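Local coordinates for Lmo1340 protein (PDB 4NLM) that is of unknown function but folds as a six-bladed beta propeller related to YqgU, and is probably a surface-associated lipoprotein of Listeria monocytogenes, at residues Q48-W53 / N354-P359; L61-S66 / Y70-N75; R82-T87 / R101-Y106. All coordinates share one frame; numbering follows the deposited sequence.

Contact 1 of 3, residues Q48-W53 / N354-P359; sequences QRVVGW and NLINTP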
loop_
_atom_site.group_PDB
_atom_site.type_symbol
_atom_site.label_atom_id
_atom_site.label_comp_id
_atom_site.label_asym_id
_atom_site.label_seq_id
_atom_site.Cartn_x
_atom_site.Cartn_y
_atom_site.Cartn_z
ATOM N N GLN A 48 -2.976 12.144 -13.214
ATOM C CA GLN A 48 -3.351 12.045 -11.802
ATOM C C GLN A 48 -2.273 11.224 -11.086
ATOM O O GLN A 48 -1.588 11.688 -10.196
ATOM C CB GLN A 48 -4.769 11.498 -11.619
ATOM C CG GLN A 48 -5.798 12.312 -12.373
ATOM C CD GLN A 48 -5.826 13.747 -11.883
ATOM O OE1 GLN A 48 -5.987 13.999 -10.689
ATOM N NE2 GLN A 48 -5.633 14.683 -12.790
ATOM N N ARG A 49 -2.129 9.953 -11.452
ATOM C CA ARG A 49 -1.079 9.124 -10.902
ATOM C C ARG A 49 -0.996 7.799 -11.631
ATOM O O ARG A 49 -1.897 7.425 -12.377
ATOM C CB ARG A 49 -1.332 8.817 -9.425
ATOM C CG ARG A 49 -2.582 7.960 -9.193
ATOM C CD ARG A 49 -2.780 7.550 -7.744
ATOM N NE ARG A 49 -3.033 8.700 -6.896
ATOM C CZ ARG A 49 -2.139 9.300 -6.108
ATOM N NH1 ARG A 49 -2.519 10.340 -5.397
ATOM N NH2 ARG A 49 -0.886 8.857 -5.994
ATOM N N VAL A 50 0.131 7.099 -11.430
ATOM C CA VAL A 50 0.203 5.659 -11.672
ATOM C C VAL A 50 -0.222 5.008 -10.358
ATOM O O VAL A 50 0.329 5.274 -9.309
ATOM C CB VAL A 50 1.605 5.228 -12.085
ATOM C CG1 VAL A 50 1.768 3.720 -12.036
ATOM C CG2 VAL A 50 1.886 5.752 -13.489
ATOM N N VAL A 51 -1.236 4.127 -10.431
ATOM C CA VAL A 51 -1.771 3.540 -9.212
ATOM C C VAL A 51 -0.875 2.383 -8.717
ATOM O O VAL A 51 -0.682 2.199 -7.528
ATOM C CB VAL A 51 -3.192 3.022 -9.479
ATOM C CG1 VAL A 51 -3.752 2.250 -8.273
ATOM C CG2 VAL A 51 -4.101 4.176 -9.854
ATOM N N GLY A 52 -0.334 1.622 -9.650
ATOM C CA GLY A 52 0.491 0.454 -9.332
ATOM C C GLY A 52 0.727 -0.404 -10.539
ATOM O O GLY A 52 0.391 -0.041 -11.641
ATOM N N TRP A 53 1.313 -1.587 -10.302
ATOM C CA TRP A 53 1.593 -2.534 -11.350
ATOM C C TRP A 53 0.351 -3.349 -11.711
ATOM O O TRP A 53 -0.434 -3.729 -10.848
ATOM C CB TRP A 53 2.648 -3.548 -10.894
ATOM C CG TRP A 53 3.988 -2.918 -10.633
ATOM C CD1 TRP A 53 4.532 -2.654 -9.420
ATOM C CD2 TRP A 53 4.953 -2.573 -11.597
ATOM N NE1 TRP A 53 5.790 -2.136 -9.564
ATOM C CE2 TRP A 53 6.059 -2.036 -10.900
ATOM C CE3 TRP A 53 4.998 -2.627 -12.984
ATOM C CZ2 TRP A 53 7.204 -1.592 -11.553
ATOM C CZ3 TRP A 53 6.097 -2.149 -13.624
ATOM C CH2 TRP A 53 7.200 -1.644 -12.907
ATOM N N ASN A 354 12.206 7.606 -16.059
ATOM C CA ASN A 354 10.979 8.371 -15.996
ATOM C C ASN A 354 9.942 7.605 -16.795
ATOM O O ASN A 354 10.107 7.342 -17.975
ATOM C CB ASN A 354 11.194 9.739 -16.621
ATOM C CG ASN A 354 12.130 10.615 -15.814
ATOM O OD1 ASN A 354 12.144 10.573 -14.594
ATOM N ND2 ASN A 354 12.905 11.438 -16.505
ATOM N N LEU A 355 8.888 7.180 -16.122
ATOM C CA LEU A 355 7.791 6.465 -16.773
ATOM C C LEU A 355 6.760 7.473 -17.324
ATOM O O LEU A 355 6.256 7.309 -18.430
ATOM C CB LEU A 355 7.162 5.487 -15.791
ATOM C CG LEU A 355 5.942 4.741 -16.287
ATOM C CD1 LEU A 355 6.269 3.924 -17.530
ATOM C CD2 LEU A 355 5.448 3.849 -15.166
ATOM N N ILE A 356 6.431 8.470 -16.509
ATOM C CA ILE A 356 5.527 9.536 -16.914
ATOM C C ILE A 356 6.319 10.832 -16.883
ATOM O O ILE A 356 6.842 11.218 -15.835
ATOM C CB ILE A 356 4.294 9.694 -15.980
ATOM C CG1 ILE A 356 3.590 8.348 -15.735
ATOM C CG2 ILE A 356 3.341 10.744 -16.547
ATOM C CD1 ILE A 356 3.020 7.694 -16.955
ATOM N N ASN A 357 6.427 11.480 -18.038
ATOM C CA ASN A 357 7.189 12.708 -18.174
ATOM C C ASN A 357 6.288 13.901 -18.157
ATOM O O ASN A 357 5.264 13.926 -18.833
ATOM C CB ASN A 357 7.943 12.706 -19.505
ATOM C CG ASN A 357 9.103 11.720 -19.518
ATOM O OD1 ASN A 357 9.921 11.720 -18.610
ATOM N ND2 ASN A 357 9.194 10.911 -20.561
ATOM N N THR A 358 6.680 14.901 -17.383
ATOM C CA THR A 358 5.962 16.151 -17.358
ATOM C C THR A 358 6.550 16.964 -18.518
ATOM O O THR A 358 7.761 16.954 -18.701
ATOM C CB THR A 358 6.238 16.934 -16.060
ATOM O OG1 THR A 358 7.601 17.376 -16.046
ATOM C CG2 THR A 358 5.979 16.087 -14.832
ATOM N N PRO A 359 5.702 17.588 -19.358
ATOM C CA PRO A 359 6.338 18.493 -20.353
ATOM C C PRO A 359 7.255 19.518 -19.679
ATOM O O PRO A 359 6.942 19.991 -18.609
ATOM C CB PRO A 359 5.149 19.228 -20.985
ATOM C CG PRO A 359 3.950 18.389 -20.673
ATOM C CD PRO A 359 4.238 17.714 -19.360
#
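Val50 meets Ile356 and Leu355 in a small, wholly apolar contact that buries 91 Å² in all and contains no hydrogen bond between the two segments. One methyl group does the work on the 48-53 side: CG2 of Val50 lies 3.8 Å from CG1 of Ile356. The same Val50 CG2 is 4.1 Å from Ile356 CD1, so it rests against the end of the isoleucine chain as well as its middle. The two side chains cross at a slant rather than running alongside each other. Ile356 brings its longer branch forward by setting CG1 beside the backbone N (chi1 -50°), which makes CG1 the nearer atom, while CD1 flanks the same methyl slightly farther off. Leu355 comes from the neighbouring position and touches more loosely, its CD2 4.4 Å from Val50 CG2. With the CA atoms of Val50 and Ile356 8.4 Å apart, only side chains span the gap, and branched aliphatic residues suit such a buried, nonpolar junction.

Polar groups are served by other partners. The backbone of Val50 is hydrogen-bonded to Leu340, and Trp53 NE1 donates a hydrogen bond to the carbonyl oxygen of Leu327. Just before Val50, Gln48 and Arg49 both face Gln62, forming a classic beta bulge in the strand.

Strand 47-55 opens the sheet that continues with 58-65, 68-75 and 81-87, whereas strand 352-357 belongs to the sheet containing 343-346, 334-337 and 326-328. The contact therefore joins the first and last blades of a propeller, where the ring closes. Leu336 of strand 334-337 touches both Val50 and Leu355, Val59 packs on Val50 from strand 58-65, and Val40 of the parallel edge strand 40-41 lies against Ile356.

Contact 2 of 3, residues L61-S66 / Y70-N75; sequences LQTKKS and YFEELN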
loop_
_atom_site.group_PDB
_atom_site.type_symbol
_atom_site.label_atom_id
_atom_site.label_comp_id
_atom_site.label_asym_id
_atom_site.label_seq_id
_atom_site.Cartn_x
_atom_site.Cartn_y
_atom_site.Cartn_z
ATOM N N LEU A 61 -2.661 3.406 -15.107
ATOM C CA LEU A 61 -2.539 4.858 -15.294
ATOM C C LEU A 61 -3.873 5.535 -15.127
ATOM O O LEU A 61 -4.849 5.168 -15.757
ATOM C CB LEU A 61 -2.011 5.108 -16.707
ATOM C CG LEU A 61 -1.910 6.547 -17.141
ATOM C CD1 LEU A 61 -0.964 7.385 -16.280
ATOM C CD2 LEU A 61 -1.532 6.663 -18.612
ATOM N N GLN A 62 -3.885 6.575 -14.297
ATOM C CA GLN A 62 -5.072 7.400 -14.031
ATOM C C GLN A 62 -4.820 8.828 -14.510
ATOM O O GLN A 62 -3.863 9.480 -14.098
ATOM C CB GLN A 62 -5.368 7.387 -12.546
ATOM C CG GLN A 62 -6.648 8.137 -12.163
ATOM C CD GLN A 62 -6.826 8.211 -10.679
ATOM O OE1 GLN A 62 -6.371 7.329 -9.948
ATOM N NE2 GLN A 62 -7.545 9.227 -10.219
ATOM N N THR A 63 -5.703 9.276 -15.395
ATOM C CA THR A 63 -5.656 10.640 -15.937
ATOM C C THR A 63 -7.080 11.196 -15.873
ATOM O O THR A 63 -8.047 10.462 -15.642
ATOM C CB THR A 63 -5.186 10.648 -17.390
ATOM O OG1 THR A 63 -6.045 9.853 -18.214
ATOM C CG2 THR A 63 -3.747 10.158 -17.534
ATOM N N LYS A 64 -7.202 12.506 -16.066
ATOM C CA LYS A 64 -8.513 13.162 -16.016
ATOM C C LYS A 64 -8.559 14.320 -16.984
ATOM O O LYS A 64 -7.632 15.153 -17.044
ATOM C CB LYS A 64 -8.823 13.682 -14.602
ATOM C CG LYS A 64 -10.220 14.276 -14.464
ATOM C CD LYS A 64 -10.531 14.701 -13.044
ATOM C CE LYS A 64 -11.895 15.367 -12.969
ATOM N NZ LYS A 64 -12.148 15.953 -11.624
ATOM N N LYS A 65 -9.644 14.382 -17.744
ATOM C CA LYS A 65 -9.845 15.435 -18.716
ATOM C C LYS A 65 -11.325 15.691 -18.912
ATOM O O LYS A 65 -12.121 14.755 -19.025
ATOM C CB LYS A 65 -9.212 15.052 -20.047
ATOM C CG LYS A 65 -9.421 16.094 -21.132
ATOM C CD LYS A 65 -8.775 15.660 -22.430
ATOM C CE LYS A 65 -9.089 16.599 -23.579
ATOM N NZ LYS A 65 -8.516 16.094 -24.859
ATOM N N SER A 66 -11.691 16.967 -18.942
ATOM C CA SER A 66 -13.073 17.347 -19.134
ATOM C C SER A 66 -14.011 16.651 -18.153
ATOM O O SER A 66 -15.121 16.270 -18.514
ATOM C CB SER A 66 -13.479 17.076 -20.575
ATOM O OG SER A 66 -12.827 17.991 -21.417
ATOM N N TYR A 70 -10.017 8.685 -16.476
ATOM C CA TYR A 70 -9.710 7.532 -17.287
ATOM C C TYR A 70 -8.701 6.617 -16.615
ATOM O O TYR A 70 -7.696 7.070 -16.083
ATOM C CB TYR A 70 -9.150 7.947 -18.658
ATOM C CG TYR A 70 -10.118 8.758 -19.478
ATOM C CD1 TYR A 70 -10.153 10.139 -19.386
ATOM C CD2 TYR A 70 -10.995 8.150 -20.347
ATOM C CE1 TYR A 70 -11.037 10.889 -20.130
ATOM C CE2 TYR A 70 -11.906 8.902 -21.085
ATOM C CZ TYR A 70 -11.908 10.268 -20.979
ATOM O OH TYR A 70 -12.817 11.011 -21.710
ATOM N N PHE A 71 -8.974 5.315 -16.667
ATOM C CA PHE A 71 -8.057 4.277 -16.196
ATOM C C PHE A 71 -7.613 3.474 -17.402
ATOM O O PHE A 71 -8.434 2.994 -18.175
ATOM C CB PHE A 71 -8.720 3.384 -15.137
ATOM C CG PHE A 71 -9.017 4.125 -13.883
ATOM C CD1 PHE A 71 -8.034 4.319 -12.951
ATOM C CD2 PHE A 71 -10.269 4.646 -13.641
ATOM C CE1 PHE A 71 -8.269 5.008 -11.803
ATOM C CE2 PHE A 71 -10.517 5.360 -12.484
ATOM C CZ PHE A 71 -9.519 5.547 -11.566
ATOM N N GLU A 72 -6.296 3.365 -17.552
ATOM C CA GLU A 72 -5.690 2.651 -18.661
ATOM C C GLU A 72 -4.576 1.727 -18.184
ATOM O O GLU A 72 -3.923 2.001 -17.171
ATOM C CB GLU A 72 -5.064 3.660 -19.655
ATOM C CG GLU A 72 -6.048 4.577 -20.365
ATOM C CD GLU A 72 -5.365 5.696 -21.121
ATOM O OE1 GLU A 72 -4.618 6.435 -20.478
ATOM O OE2 GLU A 72 -5.604 5.831 -22.334
ATOM N N GLU A 73 -4.352 0.660 -18.959
ATOM C CA GLU A 73 -3.135 -0.130 -18.787
ATOM C C GLU A 73 -2.086 0.496 -19.696
ATOM O O GLU A 73 -2.341 0.673 -20.865
ATOM C CB GLU A 73 -3.377 -1.583 -19.130
ATOM C CG GLU A 73 -2.127 -2.456 -18.979
ATOM C CD GLU A 73 -2.426 -3.912 -19.071
ATOM O OE1 GLU A 73 -3.474 -4.225 -19.649
ATOM O OE2 GLU A 73 -1.598 -4.730 -18.603
ATOM N N LEU A 74 -0.919 0.802 -19.143
ATOM C CA LEU A 74 0.188 1.419 -19.869
ATOM C C LEU A 74 1.376 0.476 -19.863
ATOM O O LEU A 74 1.834 0.091 -18.807
ATOM C CB LEU A 74 0.584 2.725 -19.201
ATOM C CG LEU A 74 1.888 3.349 -19.732
ATOM C CD1 LEU A 74 1.757 3.804 -21.174
ATOM C CD2 LEU A 74 2.310 4.493 -18.844
ATOM N N ASN A 75 1.845 0.106 -21.051
ATOM C CA ASN A 75 3.026 -0.753 -21.151
ATOM C C ASN A 75 4.268 0.108 -20.907
ATOM O O ASN A 75 4.385 1.173 -21.498
ATOM C CB ASN A 75 3.074 -1.397 -22.543
ATOM C CG ASN A 75 4.203 -2.385 -22.696
ATOM O OD1 ASN A 75 5.378 -2.019 -22.761
ATOM N ND2 ASN A 75 3.857 -3.651 -22.736
HETATM O O HOH W 1 -5.404 7.233 -18.052
HETATM O O HOH W 2 -12.914 13.578 -21.502
#
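Leu61, Gln62 and Thr63 face Glu72, Phe71 and Tyr70 in the antiparallel hairpin of strands 58-65 and 68-75, the middle pair of a four-stranded propeller blade. Leu61 with Glu72 and Thr63 with Tyr70 are hydrogen-bonded pairs; Leu61 N reaches Glu72 O at 2.8 Å in a nearly straight bond (174°), and Tyr70 N reaches Thr63 O at 2.8 Å. Between them, Gln62 and Phe71 form a non-hydrogen-bonded pair whose side chains run side by side. CG and OE1 of the extended Gln62 both lie 3.5 Å from Phe71 CE1, the chain running alongside the ring and its amide plane turned 50° from it.

The other face is more polar. Leu61 CD2 lies 3.6 Å from Glu72 OE1, and a water joins Thr63 OG1 (2.7 Å), Tyr70 O and Glu72 OE1 (2.7 Å). Thr63 presents OG1 to this water from between its backbone N and carbonyl carbon (chi1 58°). A second water lies in the plane of the Tyr70 ring at its edge and links Tyr70 OH to Lys65 O.

Main-chain bonds thus fix the register, while water supplies polar partners to the hydroxyls and to a carboxylate lying against leucine.

Contact 3 of 3, residues R82-T87 / R101-Y106; sequences RPIFNT and RNILLY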
loop_
_atom_site.group_PDB
_atom_site.type_symbol
_atom_site.label_atom_id
_atom_site.label_comp_id
_atom_site.label_asym_id
_atom_site.label_seq_id
_atom_site.Cartn_x
_atom_site.Cartn_y
_atom_site.Cartn_z
ATOM N N ARG A 82 -4.154 0.835 -23.096
ATOM C CA ARG A 82 -5.394 0.103 -23.264
ATOM C C ARG A 82 -6.419 0.682 -22.302
ATOM O O ARG A 82 -6.188 0.719 -21.108
ATOM C CB ARG A 82 -5.160 -1.371 -22.954
ATOM C CG ARG A 82 -6.419 -2.194 -23.084
ATOM C CD ARG A 82 -6.211 -3.667 -22.775
ATOM N NE ARG A 82 -5.851 -3.930 -21.379
ATOM C CZ ARG A 82 -6.701 -4.231 -20.406
ATOM N NH1 ARG A 82 -8.014 -4.227 -20.601
ATOM N NH2 ARG A 82 -6.241 -4.445 -19.196
ATOM N N PRO A 83 -7.588 1.078 -22.814
ATOM C CA PRO A 83 -8.610 1.621 -21.928
ATOM C C PRO A 83 -9.241 0.546 -21.075
ATOM O O PRO A 83 -9.552 -0.506 -21.594
ATOM C CB PRO A 83 -9.646 2.199 -22.889
ATOM C CG PRO A 83 -9.506 1.383 -24.121
ATOM C CD PRO A 83 -8.063 0.961 -24.202
ATOM N N ILE A 84 -9.423 0.813 -19.789
ATOM C CA ILE A 84 -10.088 -0.090 -18.891
ATOM C C ILE A 84 -11.473 0.410 -18.485
ATOM O O ILE A 84 -12.468 -0.252 -18.691
ATOM C CB ILE A 84 -9.244 -0.335 -17.622
ATOM C CG1 ILE A 84 -7.860 -0.893 -18.006
ATOM C CG2 ILE A 84 -9.957 -1.320 -16.696
ATOM C CD1 ILE A 84 -6.836 -0.780 -16.903
ATOM N N PHE A 85 -11.548 1.618 -17.937
ATOM C CA PHE A 85 -12.783 2.169 -17.355
ATOM C C PHE A 85 -12.675 3.664 -17.273
ATOM O O PHE A 85 -11.576 4.205 -17.143
ATOM C CB PHE A 85 -12.965 1.571 -15.902
ATOM C CG PHE A 85 -14.206 1.962 -15.179
ATOM C CD1 PHE A 85 -15.331 1.175 -15.278
ATOM C CD2 PHE A 85 -14.230 3.046 -14.317
ATOM C CE1 PHE A 85 -16.494 1.497 -14.579
ATOM C CE2 PHE A 85 -15.380 3.378 -13.615
ATOM C CZ PHE A 85 -16.516 2.601 -13.756
ATOM N N ASN A 86 -13.808 4.334 -17.328
ATOM C CA ASN A 86 -13.816 5.768 -17.111
ATOM C C ASN A 86 -15.059 6.161 -16.304
ATOM O O ASN A 86 -16.062 5.439 -16.302
ATOM C CB ASN A 86 -13.696 6.541 -18.430
ATOM C CG ASN A 86 -14.909 6.390 -19.319
ATOM O OD1 ASN A 86 -15.967 7.001 -19.083
ATOM N ND2 ASN A 86 -14.744 5.657 -20.388
ATOM N N THR A 87 -14.999 7.326 -15.647
ATOM C CA THR A 87 -16.100 7.779 -14.818
ATOM C C THR A 87 -16.045 9.266 -14.591
ATOM O O THR A 87 -14.970 9.871 -14.591
ATOM C CB THR A 87 -16.106 7.078 -13.440
ATOM O OG1 THR A 87 -17.243 7.488 -12.682
ATOM C CG2 THR A 87 -14.854 7.341 -12.646
ATOM N N ARG A 101 -6.194 -8.960 -11.055
ATOM C CA ARG A 101 -7.291 -9.250 -11.974
ATOM C C ARG A 101 -8.400 -8.216 -11.923
ATOM O O ARG A 101 -9.118 -8.068 -12.891
ATOM C CB ARG A 101 -7.903 -10.611 -11.661
ATOM C CG ARG A 101 -6.984 -11.782 -11.986
ATOM C CD ARG A 101 -7.614 -13.147 -11.698
ATOM N NE ARG A 101 -6.593 -14.192 -11.613
ATOM C CZ ARG A 101 -6.790 -15.411 -11.116
ATOM N NH1 ARG A 101 -7.977 -15.770 -10.636
ATOM N NH2 ARG A 101 -5.785 -16.278 -11.086
ATOM N N ASN A 102 -8.524 -7.523 -10.793
ATOM C CA ASN A 102 -9.584 -6.550 -10.602
ATOM C C ASN A 102 -9.072 -5.260 -10.004
ATOM O O ASN A 102 -8.004 -5.212 -9.435
ATOM C CB ASN A 102 -10.616 -7.102 -9.599
ATOM C CG ASN A 102 -11.331 -8.340 -10.094
ATOM O OD1 ASN A 102 -11.989 -8.308 -11.136
ATOM N ND2 ASN A 102 -11.218 -9.414 -9.372
ATOM N N ILE A 103 -9.915 -4.248 -10.102
ATOM C CA ILE A 103 -9.713 -2.969 -9.475
ATOM C C ILE A 103 -10.887 -2.718 -8.520
ATOM O O ILE A 103 -12.012 -3.097 -8.825
ATOM C CB ILE A 103 -9.713 -1.847 -10.526
ATOM C CG1 ILE A 103 -8.477 -1.945 -11.417
ATOM C CG2 ILE A 103 -9.755 -0.474 -9.856
ATOM C CD1 ILE A 103 -8.532 -1.081 -12.655
ATOM N N LEU A 104 -10.592 -2.133 -7.357
ATOM C CA LEU A 104 -11.599 -1.560 -6.488
ATOM C C LEU A 104 -11.602 -0.068 -6.743
ATOM O O LEU A 104 -10.546 0.582 -6.697
ATOM C CB LEU A 104 -11.241 -1.763 -5.037
ATOM C CG LEU A 104 -11.981 -0.911 -4.028
ATOM C CD1 LEU A 104 -13.421 -1.306 -3.909
ATOM C CD2 LEU A 104 -11.304 -0.988 -2.683
ATOM N N LEU A 105 -12.772 0.465 -7.056
ATOM C CA LEU A 105 -12.953 1.893 -7.205
ATOM C C LEU A 105 -13.979 2.343 -6.194
ATOM O O LEU A 105 -15.116 1.853 -6.180
ATOM C CB LEU A 105 -13.463 2.246 -8.603
ATOM C CG LEU A 105 -13.733 3.723 -8.853
ATOM C CD1 LEU A 105 -12.469 4.542 -8.707
ATOM C CD2 LEU A 105 -14.337 3.872 -10.232
ATOM N N TYR A 106 -13.579 3.285 -5.349
ATOM C CA TYR A 106 -14.482 3.918 -4.411
ATOM C C TYR A 106 -14.632 5.347 -4.906
ATOM O O TYR A 106 -13.642 6.095 -4.972
ATOM C CB TYR A 106 -13.919 3.856 -3.004
ATOM C CG TYR A 106 -14.757 4.495 -1.920
ATOM C CD1 TYR A 106 -16.142 4.327 -1.860
ATOM C CD2 TYR A 106 -14.165 5.299 -0.951
ATOM C CE1 TYR A 106 -16.891 4.882 -0.859
ATOM C CE2 TYR A 106 -14.923 5.856 0.054
ATOM C CZ TYR A 106 -16.279 5.661 0.091
ATOM O OH TYR A 106 -17.056 6.252 1.090
#
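Phe85 and Leu105 make the closest approach: CD2 of the leucine sits 3.6 Å from CE2 of the phenylalanine, meeting the ring obliquely. The same Leu105 CD2 also touches Thr87 CG2 at 4.3 Å, so one methyl bridges two residues of strand 81-87. Thr87 suits this spot because its methyl can face the leucine while its hydroxyl is hydrogen-bonded to the backbone N of Glu89. Farther along, Ile84 CG2 lies 4.3 Å from Ile103 CD1, a less certain contact because Ile103 was modelled in two conformers.

No hydrogen bond crosses. The axes of the two strand segments come within 10.1 Å, their directions 21° apart, the arrangement of two sheets packed face to face; here they are consecutive blades of the propeller, with apolar side chains meeting between them.

What turns adjacent residues to the same side is a classic beta bulge: Ile84 and Phe85 both face Phe71, and both direct their side chains toward the second blade. Phe85 places CG opposite its backbone N (chi1 -177°), sending the ring across to Leu105. Around this core, Ile119 packs on Phe85, Val94 lies against both Ile103 and Leu105, and Leu121 touches Ile84 and Ile103.

How the contacts relate
All three contacts involve the four-stranded blade 47-87. Contact 2 is its interior, whereas contacts 1 and 3 pack it, from opposite faces, against the last and the second blade. Contact 1 lies 10 Å from contact 2 between centres; Arg49 O and Gln62 N, 2.9 Å apart, probably share a hydrogen bond, and Ile356 CD1 packs on Leu74 CD2 at 3.8 Å. Contacts 2 and 3 are 9 Å apart between centres and are tied by a salt bridge from Arg82 NH2 to Glu73 OE1 at 2.8 Å. Contacts 1 and 3, with centres 16 Å apart, do not touch. Contact 1 spans nearly the whole chain, enclosing the other two.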